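Local coordinates for protein muconate lactonizing enzyme (Corynebacterium glutamicum, PDB 3I4K) that belongs to the enolase superfamily, joining an N-terminal capping domain to a C-terminal barrel domain that holds a magnesium ion, at residues E12-D17 and K368-T373; L16-I21 and Q34-V39; H300-L305 and G327-G332; E306-T311 and K337-V342; I341-E346 and G361-M366. All blocks are in the same frame, centred on the assembly; numbering follows the deposited sequence.

From the N terminus, strand 8-25 opens two contacts at once. Contact 2 closes first, a hairpin with strand 30-43; contact 1 starts on the same strand, shares L16 and D17 with it, and closes only at the C-terminal helix, so contacts 3, 4 and 5 all fall within its span. In the barrel domain, contacts 3 and 4 cross: 300-305 and 306-311 follow each other and pair with 327-332 and 337-342 in the same order. Contact 5 takes over at I341 and V342, where contact 4 ends. Q34 of contact 2 reaches L305 of contact 3, and P19 bonds K337 of contact 4, tying the N-terminal sheet to the barrel.

Contact 1: E12-D17 and K368-T373; sequences ESRILD and KVNFYT
Strand 12-17 meets helix 366-372 and the chain after it in a strand-edge contact, part backbone bridge and part apolar packing, in which L16 and T373 pair. Strand 8-25 is the outermost strand, within the chain, of the three-stranded N-terminal sheet, and the short segments of strand and helix cross at 79°. The bridge rests on one clear hydrogen bond, D17 N to Y372 O at 3.1 Å. The same carbonyl also takes a CA-H...O contact from L16 CA at 3.4 Å, and T373 CA makes a matching one with I15 O, so the chain leaving the helix lies along the strand edge. L16 CD2 packs against T373 OG1 at 3.3 Å and close to V369 O. T373 OG1 in turn donates to V369 O at 2.6 Å, which ties the T373 hydroxyl back to the helix backbone. R14 reaches the helix with its shaft: extended from CG to NE, it brings CD to 3.9 Å from V369 CG1 at about a right angle. Its guanidinium lies farther on, where NH1 and NH2 converge on E12 OE1 from one face of the carboxylate. The hydroxyl of Y372 is held by D338. The chemistry implies a division of labour: backbone atoms set the register, the arginine charge is probably balanced largely by E12, and apolar packing is limited to R14 CD and L16 CD2 on V369 CG1.

Contact 2: L16-I21 and Q34-V39; sequences LDVPLI and QHILLV
D17 OD1 is gripped by two groups, H35 ND1 at 2.8 Å and the guanidinium of R374, with which it forms a salt bridge. D17 and H35 face each other as a non-hydrogen-bonded pair in the antiparallel hairpin of strands 8-25 and 30-43, part of the N-terminal domain of the enolase superfamily. The carboxylate and imidazole planes stand 84° apart; the oxygen sits near the ring edge, and the imidazole meets it on its anti side, 30° out of the carboxylate plane. The pairs on both sides of it along the ladder are hydrogen-bonded. L16 and I36 exchange two bonds, L16 N to I36 O at 2.6 Å and I36 N to L16 O at 2.7 Å; V18 and Q34 exchange two more.

Side chains of these flanking pairs share the other face, where L16 CD1 packs on L38 CD2 at 3.9 Å and V18 CG1 on I36 CD1 at 4.1 Å. Y340 and V369 pack on this layer. Q34 bends at chi2 (66°), which turns its amide away from V18: NE2 bonds L305 O in the barrel domain, and OE1 accepts from both G57 N and H35 N. L20 CD1 packs beside Q34, 4.0 Å from its CB.

Contact 3: H300-L305 and G327-G332; sequences HGATSL and GTELFG
The H300 ring has T328 CA over one face, 3.6 Å above the plane and offset toward the rim, while E329 CG approaches its NE2 obliquely. At the other ring nitrogen, ND1 bonds the carbonyl of Y326. The F331 ring is met obliquely by L305 CD1, 3.9 Å from its CZ, and it also meets the ring of W142. These groups lie where strands 298-301 and 327-328 run parallel in the enolase-type barrel, the latter also bonding strand 137-144 and so closing the circle. A single parallel bridge, G301 with T328, joins them: G301 N donates almost straight to G327 O at 2.8 Å, in the carbonyl plane on a lone pair, and E329 N returns a bond to G301 O at 2.9 Å.

Beyond the strands the side chain of E329 takes over. Its CG lies between backbone N and carbonyl carbon (chi1 49°) and the chain then extends, sending the carboxylate across to the 300-305 backbone. There T303 N donates to the anti lone pair of E329 OE2 at 2.8 Å, nearly straight (174°). The other oxygen makes a salt bridge with K169. The side chain of E329 comes to about 6 Å of the magnesium ion held by D200, E226 and D251, so the contact borders the metal site. A single water links the histidine and the glutamate, 2.9 Å from H300 NE2 and donating to E329 OE1 at 2.6 Å.

Contact 4: E306-T311 and K337-V342; sequences EGPIGT and KDTYIV
Packing of P308 on Y340 and I341 carries this contact, which sets the first turn of helix 308-320 against the loop 337-342. The CH-pi interaction comes first: P308 CG stands over one face of the Y340 ring, 3.8 Å from its centroid and 28° off the normal. The proline and the tyrosine cross at about a right angle, and the phenol reaches the proline because CG of Y340 lies between its backbone N and carbonyl carbon (chi1 56°).

Aliphatic contacts follow. P308 CB touches I341 CB at 3.5 Å, beside the ring, from the next residue of the loop. I309 CD1 and I341 CD1 approach to 3.3 Å, tighter than usual carbon contact, and as I341 also has a strained chi1 this distance is doubtful. A polar atom touches the proline ring too, T339 OG1 at 3.7 Å from P308 CG.

No polar bond joins the two segments; those described here run within the helix start or to E52. G307, at the N-cap position, offers its carbonyl to two donors of one residue: T311 N at 3.0 Å and T311 OG1 at 2.7 Å, the latter from above the carbonyl plane. E52 of strand 48-53 serves both sides, taking the Y340 hydroxyl and G310 N on OE2 and G307 N on OE1.

Both segments also lean on the N-terminal sheet: Y340 on L16, I36 and L38 of strands 8-25 and 30-43, I309 on Y50 and L38.

Contact 5: I341-E346 and G361-M366; sequences IVQEFE and GVDVDM
Q343 meets D363 because its CG is anti to the carbonyl carbon (chi1 -59°) and its chain then bends at chi2 (104°), turning the amide toward the opposing backbone. The result is a straight bond, D363 N to Q343 OE1 at 3.0 Å and 169°, lying in the amide plane on a lone pair of the oxygen, though the neighbourhood is too tight in the model to rest more on it. Q343 NE2 also reaches D363 OD1, weakly; the amide and carboxylate are almost coplanar, but with OE1 and OD1 both acceptors the fine detail is doubtful.

Around this polar pair, aliphatic groups do the packing. V342 CG2 rests 3.8 Å from D365 CB, and I341 CD1 lies 3.9 Å from V364 CG1. I341 also packs across V362 at about a right angle, but the model is too tight there for a distance to carry weight. Y340, just before this segment, adds a backbone bond to D365. The arrangement joins two irregular loops of the barrel domain and leads into a classic N-cap: the D365 carboxylate caps helix 366-372 by accepting from K368 N.

Contact 1: E12-D17 and K368-T373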
# COMPACT_ATOMS: atom_id res chain seq x y z
N GLU A 12 -24.28 -13.03 0.56
CA GLU A 12 -24.73 -14.03 1.53
C GLU A 12 -23.58 -14.47 2.41
O GLU A 12 -22.42 -14.39 2.02
CB GLU A 12 -25.29 -15.26 0.81
CG GLU A 12 -26.40 -14.99 -0.19
CD GLU A 12 -26.95 -16.28 -0.80
OE1 GLU A 12 -26.14 -17.12 -1.25
OE2 GLU A 12 -28.19 -16.44 -0.82
N SER A 13 -23.90 -14.95 3.61
CA SER A 13 -22.89 -15.42 4.55
C SER A 13 -23.32 -16.76 5.15
O SER A 13 -24.41 -16.88 5.70
CB SER A 13 -22.68 -14.40 5.68
OG SER A 13 -23.86 -14.20 6.44
N ARG A 14 -22.44 -17.75 5.03
CA ARG A 14 -22.73 -19.08 5.55
C ARG A 14 -21.70 -19.50 6.59
O ARG A 14 -20.49 -19.38 6.35
CB ARG A 14 -22.73 -20.12 4.43
CG ARG A 14 -23.79 -19.92 3.35
CD ARG A 14 -23.67 -20.99 2.27
NE ARG A 14 -24.76 -20.91 1.30
CZ ARG A 14 -24.95 -19.90 0.46
NH1 ARG A 14 -24.12 -18.87 0.45
NH2 ARG A 14 -25.99 -19.92 -0.37
N ILE A 15 -22.17 -20.00 7.72
CA ILE A 15 -21.27 -20.47 8.76
C ILE A 15 -20.95 -21.92 8.46
O ILE A 15 -21.85 -22.75 8.35
CB ILE A 15 -21.90 -20.37 10.16
CG1 ILE A 15 -22.18 -18.91 10.51
CG2 ILE A 15 -20.99 -21.02 11.19
CD1 ILE A 15 -22.79 -18.71 11.88
N LEU A 16 -19.67 -22.24 8.32
CA LEU A 16 -19.25 -23.60 8.03
C LEU A 16 -18.41 -24.18 9.16
O LEU A 16 -17.46 -23.55 9.63
CB LEU A 16 -18.44 -23.65 6.73
CG LEU A 16 -19.05 -23.00 5.49
CD1 LEU A 16 -18.20 -23.37 4.30
CD2 LEU A 16 -20.49 -23.46 5.29
N ASP A 17 -18.78 -25.38 9.59
CA ASP A 17 -18.04 -26.06 10.65
C ASP A 17 -17.39 -27.29 10.03
O ASP A 17 -18.05 -28.29 9.74
CB ASP A 17 -18.98 -26.47 11.79
CG ASP A 17 -19.65 -25.28 12.45
OD1 ASP A 17 -18.94 -24.34 12.86
OD2 ASP A 17 -20.90 -25.28 12.57
N LYS A 368 -20.31 -29.60 -0.87
CA LYS A 368 -19.60 -29.69 0.39
C LYS A 368 -19.83 -28.44 1.24
O LYS A 368 -19.78 -28.50 2.47
CB LYS A 368 -18.11 -29.91 0.15
CG LYS A 368 -17.81 -31.31 -0.38
CD LYS A 368 -16.33 -31.59 -0.44
CE LYS A 368 -16.07 -33.04 -0.83
NZ LYS A 368 -14.61 -33.34 -0.91
N VAL A 369 -20.09 -27.32 0.59
CA VAL A 369 -20.37 -26.08 1.30
C VAL A 369 -21.70 -26.27 2.02
O VAL A 369 -21.84 -25.93 3.20
CB VAL A 369 -20.49 -24.88 0.34
CG1 VAL A 369 -21.12 -23.70 1.06
CG2 VAL A 369 -19.12 -24.51 -0.19
N ASN A 370 -22.67 -26.82 1.29
CA ASN A 370 -23.99 -27.08 1.84
C ASN A 370 -23.90 -28.13 2.94
O ASN A 370 -24.57 -28.03 3.97
CB ASN A 370 -24.93 -27.57 0.74
CG ASN A 370 -25.38 -26.45 -0.18
OD1 ASN A 370 -25.73 -26.69 -1.34
ND2 ASN A 370 -25.39 -25.22 0.33
N PHE A 371 -23.04 -29.12 2.73
CA PHE A 371 -22.86 -30.21 3.68
C PHE A 371 -22.34 -29.73 5.03
O PHE A 371 -22.79 -30.20 6.07
CB PHE A 371 -21.88 -31.24 3.12
CG PHE A 371 -21.65 -32.42 4.03
CD1 PHE A 371 -22.70 -33.27 4.37
CD2 PHE A 371 -20.39 -32.68 4.55
CE1 PHE A 371 -22.50 -34.36 5.22
CE2 PHE A 371 -20.17 -33.78 5.39
CZ PHE A 371 -21.23 -34.62 5.73
N TYR A 372 -21.39 -28.80 4.99
CA TYR A 372 -20.79 -28.28 6.21
C TYR A 372 -21.45 -27.04 6.79
O TYR A 372 -21.00 -26.51 7.80
CB TYR A 372 -19.31 -28.02 5.96
CG TYR A 372 -18.51 -29.29 5.87
CD1 TYR A 372 -18.33 -30.10 6.99
CD2 TYR A 372 -17.96 -29.71 4.66
CE1 TYR A 372 -17.63 -31.30 6.90
CE2 TYR A 372 -17.26 -30.91 4.56
CZ TYR A 372 -17.10 -31.70 5.69
OH TYR A 372 -16.41 -32.89 5.61
N THR A 373 -22.52 -26.58 6.16
CA THR A 373 -23.21 -25.41 6.66
C THR A 373 -23.92 -25.73 7.97
O THR A 373 -24.52 -26.80 8.12
CB THR A 373 -24.24 -24.88 5.66
OG1 THR A 373 -23.56 -24.45 4.47
CG2 THR A 373 -25.00 -23.70 6.24

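Contact 2: L16-I21 and Q34-V39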
# COMPACT_ATOMS: atom_id res chain seq x y z
N LEU A 16 -19.67 -22.24 8.32
CA LEU A 16 -19.25 -23.60 8.03
C LEU A 16 -18.41 -24.18 9.16
O LEU A 16 -17.46 -23.55 9.63
CB LEU A 16 -18.44 -23.65 6.73
CG LEU A 16 -19.05 -23.00 5.49
CD1 LEU A 16 -18.20 -23.37 4.30
CD2 LEU A 16 -20.49 -23.46 5.29
N ASP A 17 -18.78 -25.38 9.59
CA ASP A 17 -18.04 -26.06 10.65
C ASP A 17 -17.39 -27.29 10.03
O ASP A 17 -18.05 -28.29 9.74
CB ASP A 17 -18.98 -26.47 11.79
CG ASP A 17 -19.65 -25.28 12.45
OD1 ASP A 17 -18.94 -24.34 12.86
OD2 ASP A 17 -20.90 -25.28 12.57
N VAL A 18 -16.09 -27.21 9.80
CA VAL A 18 -15.34 -28.30 9.20
C VAL A 18 -14.42 -28.92 10.25
O VAL A 18 -13.68 -28.21 10.93
CB VAL A 18 -14.51 -27.82 8.00
CG1 VAL A 18 -13.62 -26.67 8.42
CG2 VAL A 18 -13.68 -28.96 7.44
N PRO A 19 -14.47 -30.24 10.40
CA PRO A 19 -13.64 -30.95 11.38
C PRO A 19 -12.17 -30.99 10.99
O PRO A 19 -11.83 -31.06 9.81
CB PRO A 19 -14.25 -32.35 11.41
CG PRO A 19 -15.68 -32.10 11.04
CD PRO A 19 -15.53 -31.13 9.90
N LEU A 20 -11.30 -30.95 11.99
CA LEU A 20 -9.87 -31.01 11.74
C LEU A 20 -9.44 -32.47 11.81
O LEU A 20 -10.15 -33.31 12.37
CB LEU A 20 -9.11 -30.20 12.80
CG LEU A 20 -8.96 -28.69 12.56
CD1 LEU A 20 -10.26 -28.10 12.04
CD2 LEU A 20 -8.55 -28.03 13.87
N ILE A 21 -8.29 -32.78 11.23
CA ILE A 21 -7.82 -34.16 11.25
C ILE A 21 -7.47 -34.56 12.68
O ILE A 21 -7.82 -35.65 13.12
CB ILE A 21 -6.59 -34.34 10.35
CG1 ILE A 21 -6.92 -33.83 8.94
CG2 ILE A 21 -6.20 -35.82 10.29
CD1 ILE A 21 -5.78 -33.98 7.95
N GLN A 34 -12.80 -26.20 12.57
CA GLN A 34 -12.68 -24.77 12.34
C GLN A 34 -14.03 -24.22 11.93
O GLN A 34 -14.83 -24.92 11.29
CB GLN A 34 -11.64 -24.48 11.25
CG GLN A 34 -11.53 -23.01 10.84
CD GLN A 34 -10.99 -22.10 11.95
OE1 GLN A 34 -11.47 -22.13 13.09
NE2 GLN A 34 -10.00 -21.29 11.62
N HIS A 35 -14.30 -22.99 12.33
CA HIS A 35 -15.55 -22.32 12.02
C HIS A 35 -15.22 -21.25 11.00
O HIS A 35 -14.36 -20.39 11.23
CB HIS A 35 -16.14 -21.70 13.28
CG HIS A 35 -16.09 -22.60 14.47
ND1 HIS A 35 -16.71 -23.83 14.50
CD2 HIS A 35 -15.44 -22.48 15.65
CE1 HIS A 35 -16.44 -24.43 15.64
NE2 HIS A 35 -15.67 -23.64 16.36
N ILE A 36 -15.90 -21.30 9.87
CA ILE A 36 -15.65 -20.37 8.80
C ILE A 36 -16.91 -19.67 8.32
O ILE A 36 -17.92 -20.31 8.06
CB ILE A 36 -15.00 -21.12 7.62
CG1 ILE A 36 -13.76 -21.86 8.12
CG2 ILE A 36 -14.68 -20.16 6.49
CD1 ILE A 36 -13.13 -22.79 7.11
N LEU A 37 -16.85 -18.35 8.25
CA LEU A 37 -17.99 -17.60 7.74
C LEU A 37 -17.71 -17.40 6.26
O LEU A 37 -16.99 -16.47 5.89
CB LEU A 37 -18.12 -16.23 8.40
CG LEU A 37 -19.31 -15.46 7.82
CD1 LEU A 37 -20.60 -16.10 8.32
CD2 LEU A 37 -19.25 -13.99 8.20
N LEU A 38 -18.27 -18.27 5.42
CA LEU A 38 -18.07 -18.16 3.98
C LEU A 38 -19.00 -17.08 3.47
O LEU A 38 -20.22 -17.25 3.47
CB LEU A 38 -18.36 -19.50 3.30
CG LEU A 38 -18.09 -19.60 1.80
CD1 LEU A 38 -16.60 -19.47 1.51
CD2 LEU A 38 -18.60 -20.95 1.30
N VAL A 39 -18.43 -15.97 3.04
CA VAL A 39 -19.22 -14.85 2.53
C VAL A 39 -19.12 -14.83 1.01
O VAL A 39 -18.06 -15.06 0.45
CB VAL A 39 -18.72 -13.50 3.11
CG1 VAL A 39 -19.58 -12.36 2.61
CG2 VAL A 39 -18.75 -13.55 4.63

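Contact 3: H300-L305 and G327-G332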
# COMPACT_ATOMS: atom_id res chain seq x y z
N HIS A 300 5.63 -11.94 7.51
CA HIS A 300 5.45 -13.39 7.39
C HIS A 300 4.04 -13.62 6.84
O HIS A 300 3.10 -12.93 7.24
CB HIS A 300 5.59 -14.03 8.77
CG HIS A 300 5.47 -15.53 8.78
ND1 HIS A 300 6.44 -16.36 8.26
CD2 HIS A 300 4.53 -16.34 9.33
CE1 HIS A 300 6.11 -17.62 8.49
NE2 HIS A 300 4.96 -17.63 9.14
N GLY A 301 3.88 -14.56 5.92
CA GLY A 301 2.56 -14.85 5.39
C GLY A 301 1.84 -15.69 6.44
O GLY A 301 1.76 -16.92 6.31
N ALA A 302 1.32 -15.03 7.48
CA ALA A 302 0.64 -15.71 8.58
C ALA A 302 -0.79 -16.15 8.28
O ALA A 302 -1.46 -15.64 7.38
CB ALA A 302 0.67 -14.81 9.84
N THR A 303 -1.27 -17.10 9.08
CA THR A 303 -2.60 -17.65 8.91
C THR A 303 -3.46 -17.58 10.16
O THR A 303 -2.95 -17.66 11.28
CB THR A 303 -2.53 -19.13 8.46
OG1 THR A 303 -3.85 -19.60 8.16
CG2 THR A 303 -1.92 -20.00 9.54
N SER A 304 -4.75 -17.41 9.95
CA SER A 304 -5.72 -17.39 11.03
C SER A 304 -6.41 -18.75 10.92
O SER A 304 -7.54 -18.92 11.39
CB SER A 304 -6.74 -16.27 10.80
OG SER A 304 -6.15 -15.01 10.99
N LEU A 305 -5.70 -19.70 10.31
CA LEU A 305 -6.20 -21.04 10.07
C LEU A 305 -7.39 -20.94 9.12
O LEU A 305 -8.47 -21.47 9.39
CB LEU A 305 -6.62 -21.73 11.37
CG LEU A 305 -5.59 -22.61 12.09
CD1 LEU A 305 -4.19 -22.45 11.49
CD2 LEU A 305 -5.60 -22.23 13.56
N GLY A 327 8.74 -16.04 4.33
CA GLY A 327 7.94 -17.22 4.10
C GLY A 327 6.53 -17.05 4.63
O GLY A 327 6.09 -15.93 4.89
N THR A 328 5.83 -18.17 4.82
CA THR A 328 4.45 -18.16 5.30
C THR A 328 4.18 -19.39 6.18
O THR A 328 5.07 -20.19 6.43
CB THR A 328 3.45 -18.26 4.13
OG1 THR A 328 3.37 -19.62 3.69
CG2 THR A 328 3.89 -17.39 2.94
N GLU A 329 2.94 -19.50 6.63
CA GLU A 329 2.47 -20.64 7.43
C GLU A 329 1.06 -20.90 6.92
O GLU A 329 0.15 -21.21 7.68
CB GLU A 329 2.43 -20.30 8.92
CG GLU A 329 1.74 -18.98 9.25
CD GLU A 329 1.38 -18.83 10.72
OE1 GLU A 329 2.05 -19.45 11.58
OE2 GLU A 329 0.43 -18.08 11.01
N LEU A 330 0.88 -20.75 5.61
CA LEU A 330 -0.42 -20.94 4.98
C LEU A 330 -0.69 -22.42 4.70
O LEU A 330 -0.69 -22.86 3.54
CB LEU A 330 -0.49 -20.12 3.69
CG LEU A 330 -0.46 -18.60 3.90
CD1 LEU A 330 -0.42 -17.89 2.56
CD2 LEU A 330 -1.69 -18.16 4.69
N PHE A 331 -0.91 -23.16 5.78
CA PHE A 331 -1.15 -24.60 5.74
C PHE A 331 -2.58 -24.95 6.13
O PHE A 331 -2.94 -26.13 6.18
CB PHE A 331 -0.19 -25.29 6.70
CG PHE A 331 -0.38 -24.88 8.14
CD1 PHE A 331 -1.40 -25.43 8.90
CD2 PHE A 331 0.46 -23.93 8.72
CE1 PHE A 331 -1.60 -25.04 10.24
CE2 PHE A 331 0.27 -23.53 10.05
CZ PHE A 331 -0.76 -24.08 10.81
N GLY A 332 -3.38 -23.94 6.42
CA GLY A 332 -4.77 -24.15 6.82
C GLY A 332 -5.43 -25.35 6.18
O GLY A 332 -5.84 -26.29 6.89
O HOH W 1 4.68 -19.42 11.38
O HOH W 2 -3.89 -21.23 5.75

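Contact 4: E306-T311 and K337-V342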
# COMPACT_ATOMS: atom_id res chain seq x y z
N GLU A 306 -7.17 -20.25 8.00
CA GLU A 306 -8.20 -20.07 6.99
C GLU A 306 -8.47 -21.39 6.28
O GLU A 306 -7.61 -22.27 6.24
CB GLU A 306 -7.77 -19.06 5.91
CG GLU A 306 -7.57 -17.62 6.39
CD GLU A 306 -6.21 -17.39 7.02
OE1 GLU A 306 -5.38 -18.33 7.04
OE2 GLU A 306 -5.97 -16.27 7.50
N GLY A 307 -9.67 -21.50 5.72
CA GLY A 307 -10.01 -22.68 4.96
C GLY A 307 -9.36 -22.50 3.59
O GLY A 307 -8.49 -21.64 3.44
N PRO A 308 -9.77 -23.27 2.57
CA PRO A 308 -9.18 -23.13 1.23
C PRO A 308 -9.36 -21.76 0.60
O PRO A 308 -8.44 -21.23 -0.02
CB PRO A 308 -9.86 -24.24 0.44
CG PRO A 308 -11.21 -24.36 1.12
CD PRO A 308 -10.80 -24.31 2.58
N ILE A 309 -10.54 -21.17 0.76
CA ILE A 309 -10.81 -19.86 0.20
C ILE A 309 -9.93 -18.79 0.84
O ILE A 309 -9.24 -18.03 0.15
CB ILE A 309 -12.31 -19.47 0.38
CG1 ILE A 309 -13.17 -20.23 -0.63
CG2 ILE A 309 -12.50 -17.98 0.20
CD1 ILE A 309 -12.84 -19.93 -2.09
N GLY A 310 -9.94 -18.74 2.17
CA GLY A 310 -9.14 -17.75 2.88
C GLY A 310 -7.66 -17.89 2.61
O GLY A 310 -6.95 -16.89 2.46
N THR A 311 -7.19 -19.13 2.56
CA THR A 311 -5.79 -19.42 2.32
C THR A 311 -5.38 -18.99 0.91
O THR A 311 -4.27 -18.53 0.69
CB THR A 311 -5.51 -20.92 2.50
OG1 THR A 311 -5.80 -21.30 3.86
CG2 THR A 311 -4.07 -21.25 2.16
N LYS A 337 -9.78 -31.87 7.75
CA LYS A 337 -9.90 -33.28 7.41
C LYS A 337 -10.63 -33.42 6.07
O LYS A 337 -10.60 -34.47 5.43
CB LYS A 337 -10.65 -34.02 8.52
CG LYS A 337 -10.69 -35.53 8.37
CD LYS A 337 -11.28 -36.20 9.60
CE LYS A 337 -12.67 -35.66 9.92
NZ LYS A 337 -13.64 -35.83 8.79
N ASP A 338 -11.27 -32.33 5.64
CA ASP A 338 -12.00 -32.31 4.38
C ASP A 338 -12.04 -30.88 3.85
O ASP A 338 -11.68 -29.94 4.57
CB ASP A 338 -13.42 -32.85 4.60
CG ASP A 338 -14.20 -32.97 3.30
OD1 ASP A 338 -13.61 -33.36 2.28
OD2 ASP A 338 -15.42 -32.70 3.31
N THR A 339 -12.45 -30.70 2.60
CA THR A 339 -12.50 -29.37 2.02
C THR A 339 -13.82 -29.07 1.31
O THR A 339 -14.80 -29.81 1.46
CB THR A 339 -11.32 -29.16 1.03
OG1 THR A 339 -11.53 -27.97 0.26
CG2 THR A 339 -11.17 -30.35 0.11
N TYR A 340 -13.86 -27.97 0.57
CA TYR A 340 -15.03 -27.56 -0.18
C TYR A 340 -14.56 -26.63 -1.29
O TYR A 340 -15.23 -25.66 -1.63
CB TYR A 340 -16.02 -26.81 0.72
CG TYR A 340 -15.44 -25.62 1.44
CD1 TYR A 340 -14.49 -25.78 2.44
CD2 TYR A 340 -15.84 -24.32 1.12
CE1 TYR A 340 -13.95 -24.69 3.10
CE2 TYR A 340 -15.31 -23.22 1.78
CZ TYR A 340 -14.36 -23.41 2.77
OH TYR A 340 -13.82 -22.34 3.43
N ILE A 341 -13.42 -26.97 -1.87
CA ILE A 341 -12.83 -26.14 -2.90
C ILE A 341 -12.61 -26.78 -4.28
O ILE A 341 -12.00 -26.16 -5.16
CB ILE A 341 -11.51 -25.52 -2.37
CG1 ILE A 341 -11.42 -24.07 -2.81
CG2 ILE A 341 -10.31 -26.33 -2.84
CD1 ILE A 341 -12.60 -23.23 -2.35
N VAL A 342 -13.10 -28.00 -4.48
CA VAL A 342 -12.94 -28.68 -5.77
C VAL A 342 -11.49 -29.07 -6.06
O VAL A 342 -11.14 -30.25 -6.02
CB VAL A 342 -13.46 -27.81 -6.94
CG1 VAL A 342 -13.23 -28.51 -8.27
CG2 VAL A 342 -14.94 -27.52 -6.75

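Contact 5: I341-E346 and G361-M366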
# COMPACT_ATOMS: atom_id res chain seq x y z
N ILE A 341 -13.42 -26.97 -1.87
CA ILE A 341 -12.83 -26.14 -2.90
C ILE A 341 -12.61 -26.78 -4.28
O ILE A 341 -12.00 -26.16 -5.16
CB ILE A 341 -11.51 -25.52 -2.37
CG1 ILE A 341 -11.42 -24.07 -2.81
CG2 ILE A 341 -10.31 -26.33 -2.84
CD1 ILE A 341 -12.60 -23.23 -2.35
N VAL A 342 -13.10 -28.00 -4.48
CA VAL A 342 -12.94 -28.68 -5.77
C VAL A 342 -11.49 -29.07 -6.06
O VAL A 342 -11.14 -30.25 -6.02
CB VAL A 342 -13.46 -27.81 -6.94
CG1 VAL A 342 -13.23 -28.51 -8.27
CG2 VAL A 342 -14.94 -27.52 -6.75
N GLN A 343 -10.65 -28.08 -6.38
CA GLN A 343 -9.24 -28.35 -6.67
C GLN A 343 -8.47 -28.62 -5.39
O GLN A 343 -8.99 -28.42 -4.29
CB GLN A 343 -8.60 -27.18 -7.40
CG GLN A 343 -9.25 -26.82 -8.71
CD GLN A 343 -10.12 -25.58 -8.61
OE1 GLN A 343 -10.97 -25.47 -7.72
NE2 GLN A 343 -9.90 -24.64 -9.52
N GLU A 344 -7.23 -29.06 -5.53
CA GLU A 344 -6.38 -29.33 -4.39
C GLU A 344 -5.13 -28.47 -4.49
O GLU A 344 -4.67 -28.15 -5.59
CB GLU A 344 -5.99 -30.80 -4.35
CG GLU A 344 -7.17 -31.74 -4.21
CD GLU A 344 -6.74 -33.19 -4.06
OE1 GLU A 344 -7.63 -34.05 -3.90
OE2 GLU A 344 -5.52 -33.46 -4.09
N PHE A 345 -4.58 -28.08 -3.34
CA PHE A 345 -3.38 -27.27 -3.29
C PHE A 345 -2.20 -28.21 -3.43
O PHE A 345 -2.31 -29.39 -3.13
CB PHE A 345 -3.30 -26.53 -1.95
CG PHE A 345 -4.29 -25.42 -1.80
CD1 PHE A 345 -4.08 -24.20 -2.42
CD2 PHE A 345 -5.44 -25.60 -1.04
CE1 PHE A 345 -5.01 -23.16 -2.29
CE2 PHE A 345 -6.38 -24.56 -0.91
CZ PHE A 345 -6.16 -23.34 -1.53
N GLU A 346 -1.06 -27.69 -3.90
CA GLU A 346 0.11 -28.53 -4.06
C GLU A 346 1.17 -28.19 -3.04
O GLU A 346 1.89 -27.20 -3.20
CB GLU A 346 0.70 -28.38 -5.46
CG GLU A 346 -0.32 -28.48 -6.57
CD GLU A 346 0.33 -28.43 -7.94
OE1 GLU A 346 -0.40 -28.16 -8.93
OE2 GLU A 346 1.56 -28.66 -8.04
N GLY A 361 -8.24 -18.49 -7.72
CA GLY A 361 -7.55 -19.59 -8.38
C GLY A 361 -8.10 -20.91 -7.89
O GLY A 361 -7.50 -21.97 -8.08
N VAL A 362 -9.26 -20.85 -7.25
CA VAL A 362 -9.89 -22.05 -6.74
C VAL A 362 -11.40 -21.82 -6.62
O VAL A 362 -11.85 -20.77 -6.18
CB VAL A 362 -9.28 -22.44 -5.37
CG1 VAL A 362 -9.91 -21.63 -4.25
CG2 VAL A 362 -9.43 -23.92 -5.16
N ASP A 363 -12.18 -22.81 -7.04
CA ASP A 363 -13.64 -22.70 -7.01
C ASP A 363 -14.23 -23.49 -5.86
O ASP A 363 -13.67 -24.49 -5.42
CB ASP A 363 -14.23 -23.20 -8.33
CG ASP A 363 -13.27 -23.06 -9.49
OD1 ASP A 363 -12.39 -23.94 -9.64
OD2 ASP A 363 -13.38 -22.07 -10.23
N VAL A 364 -15.39 -23.06 -5.38
CA VAL A 364 -16.04 -23.73 -4.27
C VAL A 364 -16.90 -24.90 -4.75
O VAL A 364 -17.38 -24.90 -5.88
CB VAL A 364 -16.94 -22.77 -3.48
CG1 VAL A 364 -16.11 -21.60 -2.96
CG2 VAL A 364 -18.06 -22.27 -4.36
N ASP A 365 -17.07 -25.89 -3.88
CA ASP A 365 -17.89 -27.06 -4.17
C ASP A 365 -19.16 -26.87 -3.35
O ASP A 365 -19.22 -27.27 -2.19
CB ASP A 365 -17.18 -28.34 -3.73
CG ASP A 365 -18.04 -29.59 -3.93
OD1 ASP A 365 -19.24 -29.56 -3.57
OD2 ASP A 365 -17.51 -30.59 -4.45
N MSE A 366 -20.17 -26.26 -3.96
CA MSE A 366 -21.43 -26.00 -3.28
C MSE A 366 -22.04 -27.17 -2.53
O MSE A 366 -22.79 -26.97 -1.57
CB MSE A 366 -22.44 -25.43 -4.27
CG MSE A 366 -22.20 -23.97 -4.56
SE MSE A 366 -22.03 -23.00 -2.89
CE MSE A 366 -23.87 -22.43 -2.66